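Local structure of sulfide-quinone reductase (Aquifex aeolicus, 3HYV) at residues A[311-316]-A[345-350]. The protein oxidises hydrogen sulfide with a quinone as electron acceptor, using one FAD per subunit of a homotrimer and building a polysulfide product. Numbering follows the deposited sequence. Where two conformers were deposited one is given.
With FAD (flavin-adenine dinucleotide), chain G.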
loop_
_atom_site.group_PDB
_atom_site.type_symbol
_atom_site.label_atom_id
_atom_site.label_comp_id
_atom_site.label_asym_id
_atom_site.label_seq_id
_atom_site.Cartn_x
_atom_site.Cartn_y
_atom_site.Cartn_z
ATOM N N PRO A 311 -8.250 6.671 -23.261
ATOM C CA PRO A 311 -8.690 8.080 -23.287
ATOM C C PRO A 311 -7.993 8.958 -24.347
ATOM O O PRO A 311 -6.809 8.769 -24.641
ATOM C CB PRO A 311 -8.354 8.587 -21.875
ATOM C CG PRO A 311 -7.281 7.651 -21.370
ATOM C CD PRO A 311 -7.603 6.310 -21.982
ATOM N N LYS A 312 -8.752 9.886 -24.930
ATOM C CA LYS A 312 -8.198 10.992 -25.721
ATOM C C LYS A 312 -8.477 12.301 -24.965
ATOM O O LYS A 312 -9.616 12.795 -24.934
ATOM C CB LYS A 312 -8.770 11.034 -27.149
ATOM C CG LYS A 312 -8.341 9.862 -28.070
ATOM C CD LYS A 312 -9.369 8.706 -28.017
ATOM C CE LYS A 312 -9.154 7.679 -29.131
ATOM N NZ LYS A 312 -10.407 6.945 -29.485
ATOM N N THR A 313 -7.425 12.820 -24.336
ATOM C CA THR A 313 -7.496 13.980 -23.450
ATOM C C THR A 313 -7.227 15.266 -24.233
ATOM O O THR A 313 -6.803 15.215 -25.388
ATOM C CB THR A 313 -6.486 13.850 -22.258
ATOM O OG1 THR A 313 -5.142 14.025 -22.729
ATOM C CG2 THR A 313 -6.601 12.486 -21.594
ATOM N N GLY A 314 -7.467 16.413 -23.598
ATOM C CA GLY A 314 -7.355 17.719 -24.258
ATOM C C GLY A 314 -5.981 18.008 -24.842
ATOM O O GLY A 314 -5.873 18.455 -25.980
ATOM N N MET A 315 -4.936 17.741 -24.067
ATOM C CA MET A 315 -3.559 17.937 -24.526
ATOM C C MET A 315 -3.170 17.040 -25.723
ATOM O O MET A 315 -2.500 17.514 -26.643
ATOM C CB MET A 315 -2.559 17.795 -23.367
ATOM C CG MET A 315 -1.106 17.953 -23.807
ATOM S SD MET A 315 0.116 18.192 -22.500
ATOM C CE MET A 315 -0.063 19.945 -22.238
ATOM N N MET A 316 -3.594 15.770 -25.700
ATOM C CA MET A 316 -3.364 14.834 -26.811
ATOM C C MET A 316 -4.008 15.339 -28.109
ATOM O O MET A 316 -3.387 15.304 -29.162
ATOM C CB MET A 316 -3.917 13.430 -26.487
ATOM C CG MET A 316 -3.273 12.719 -25.295
ATOM S SD MET A 316 -4.241 11.294 -24.715
ATOM C CE MET A 316 -3.965 10.131 -26.049
ATOM N N ALA A 345 0.005 13.908 -21.898
ATOM C CA ALA A 345 -1.189 14.416 -21.223
ATOM C C ALA A 345 -0.898 14.993 -19.847
ATOM O O ALA A 345 -0.211 14.371 -19.032
ATOM C CB ALA A 345 -2.235 13.324 -21.113
ATOM N N ILE A 346 -1.413 16.202 -19.622
ATOM C CA ILE A 346 -1.488 16.829 -18.308
ATOM C C ILE A 346 -2.959 16.813 -17.932
ATOM O O ILE A 346 -3.755 17.525 -18.542
ATOM C CB ILE A 346 -0.989 18.296 -18.355
ATOM C CG1 ILE A 346 0.505 18.342 -18.647
ATOM C CG2 ILE A 346 -1.305 19.043 -17.047
ATOM C CD1 ILE A 346 1.014 19.722 -19.024
ATOM N N CYS A 347 -3.328 15.983 -16.959
ATOM C CA CYS A 347 -4.729 15.889 -16.500
ATOM C C CYS A 347 -4.912 16.297 -15.041
ATOM O O CYS A 347 -4.120 15.909 -14.172
ATOM C CB CYS A 347 -5.288 14.478 -16.702
ATOM S SG CYS A 347 -5.146 13.869 -18.380
ATOM N N ILE A 348 -5.958 17.083 -14.783
ATOM C CA ILE A 348 -6.318 17.470 -13.422
ATOM C C ILE A 348 -7.722 16.970 -13.079
ATOM O O ILE A 348 -8.696 17.303 -13.767
ATOM C CB ILE A 348 -6.187 18.996 -13.200
ATOM C CG1 ILE A 348 -4.734 19.430 -13.427
ATOM C CG2 ILE A 348 -6.638 19.386 -11.791
ATOM C CD1 ILE A 348 -4.577 20.848 -13.898
ATOM N N ALA A 349 -7.809 16.143 -12.037
ATOM C CA ALA A 349 -9.096 15.692 -11.518
ATOM C C ALA A 349 -9.509 16.574 -10.341
ATOM O O ALA A 349 -8.932 16.495 -9.263
ATOM C CB ALA A 349 -9.040 14.219 -11.106
ATOM N N ASP A 350 -10.506 17.418 -10.576
ATOM C CA ASP A 350 -10.997 18.367 -9.577
ATOM C C ASP A 350 -11.918 17.646 -8.583
ATOM O O ASP A 350 -12.860 16.969 -8.991
ATOM C CB ASP A 350 -11.737 19.505 -10.288
ATOM C CG ASP A 350 -11.955 20.728 -9.404
ATOM O OD1 ASP A 350 -11.329 20.857 -8.326
ATOM O OD2 ASP A 350 -12.762 21.585 -9.806
HETATM P PA FAD G . -16.035 17.309 -28.962
HETATM O O1A FAD G . -15.192 18.368 -28.293
HETATM O O2A FAD G . -17.120 16.623 -28.174
HETATM O O5B FAD G . -16.726 17.980 -30.262
HETATM C C5B FAD G . -17.124 17.279 -31.446
HETATM C C4B FAD G . -18.054 18.182 -32.252
HETATM O O4B FAD G . -18.573 17.532 -33.424
HETATM C C3B FAD G . -19.267 18.580 -31.426
HETATM O O3B FAD G . -19.522 19.966 -31.633
HETATM C C2B FAD G . -20.406 17.780 -32.017
HETATM O O2B FAD G . -21.629 18.482 -31.847
HETATM C C1B FAD G . -19.998 17.691 -33.483
HETATM N N9A FAD G . -20.650 16.600 -34.271
HETATM C C8A FAD G . -20.989 15.361 -33.859
HETATM N N7A FAD G . -21.549 14.682 -34.896
HETATM C C5A FAD G . -21.570 15.508 -35.959
HETATM C C6A FAD G . -22.011 15.382 -37.275
HETATM N N6A FAD G . -22.564 14.223 -37.717
HETATM N N1A FAD G . -21.877 16.427 -38.119
HETATM C C2A FAD G . -21.334 17.580 -37.713
HETATM N N3A FAD G . -20.900 17.730 -36.458
HETATM C C4A FAD G . -21.000 16.711 -35.563
HETATM N N1 FAD G . -9.956 16.030 -21.181
HETATM C C2 FAD G . -9.002 16.699 -20.471
HETATM O O2 FAD G . -7.863 16.843 -20.946
HETATM N N3 FAD G . -9.263 17.237 -19.257
HETATM C C4 FAD G . -10.498 17.101 -18.729
HETATM O O4 FAD G . -10.751 17.628 -17.506
HETATM C C4X FAD G . -11.497 16.418 -19.435
HETATM N N5 FAD G . -12.736 16.287 -18.902
HETATM C C5X FAD G . -13.701 15.627 -19.589
HETATM C C6 FAD G . -14.984 15.499 -19.038
HETATM C C7 FAD G . -15.995 14.821 -19.726
HETATM C C7M FAD G . -17.356 14.711 -19.084
HETATM C C8 FAD G . -15.722 14.266 -20.981
HETATM C C8M FAD G . -16.767 13.504 -21.778
HETATM C C9 FAD G . -14.442 14.404 -21.523
HETATM C C9A FAD G . -13.413 15.076 -20.847
HETATM N N10 FAD G . -12.167 15.217 -21.398
HETATM C C10 FAD G . -11.206 15.866 -20.691
HETATM C "C1'" FAD G . -11.864 14.576 -22.708
HETATM C "C2'" FAD G . -11.726 15.378 -23.998
HETATM O "O2'" FAD G . -10.817 16.476 -23.825
HETATM C "C3'" FAD G . -13.094 15.817 -24.502
HETATM O "O3'" FAD G . -13.939 14.659 -24.630
HETATM C "C4'" FAD G . -13.013 16.615 -25.806
HETATM O "O4'" FAD G . -14.169 17.460 -25.888
HETATM C "C5'" FAD G . -12.973 15.735 -27.048
HETATM O "O5'" FAD G . -12.798 16.576 -28.191
HETATM P P FAD G . -13.419 16.265 -29.643
HETATM O O1P FAD G . -13.058 17.429 -30.537
HETATM O O2P FAD G . -12.926 14.892 -30.065
HETATM O O3P FAD G . -15.025 16.164 -29.475
#
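The backbone N of G314 donates a hydrogen bond of 2.7 Å to FAD O2, bent modestly to 160°, while T313, the residue before it, meets A345 of the facing strand. The motif is familiar from flavoproteins of the pyridine nucleotide-disulphide oxidoreductase family: the N-terminus of a helix, here 314-332 with T313 at its N-cap, points at the pyrimidine end of the isoalloxazine, where the helix dipole would probably favour negative charge on the reduced ring. Within the same turn, T313 N is aimed almost straight at M316 SD, a weak bond at 3.6 Å.

Across the contact lies 345-350, an edge strand of a three-stranded antiparallel sheet, bonded to 355-361 through A345 with A360 and C347 with F358. It brings two sites beside the flavin-binding helix: C347, thought to carry the persulfide intermediate and lying near a bound octathiocane ring, and I346, which binds quinone. M315 extends toward I346, CG lying opposite the backbone N (chi1 178°), then bends at chi3 (-83°) to cross the isoleucine side chain and set CE 3.4 Å from I346 CD1, tighter than usual for two carbons. L407 of helix 401-411 touches both residues. An alanine in place of M315 would remove SD and CE, and is likely to open a gap beside I346 CG1 and CD1 and cost L407 its contact with the methionine. Deeper in, T313 turns its two branches to different partners: CG2 faces C347 SG, a contact left doubtful because it belongs to one of two cysteine conformers, whereas OG1, buried without a polar partner, rests 3.4 Å from A345 CB.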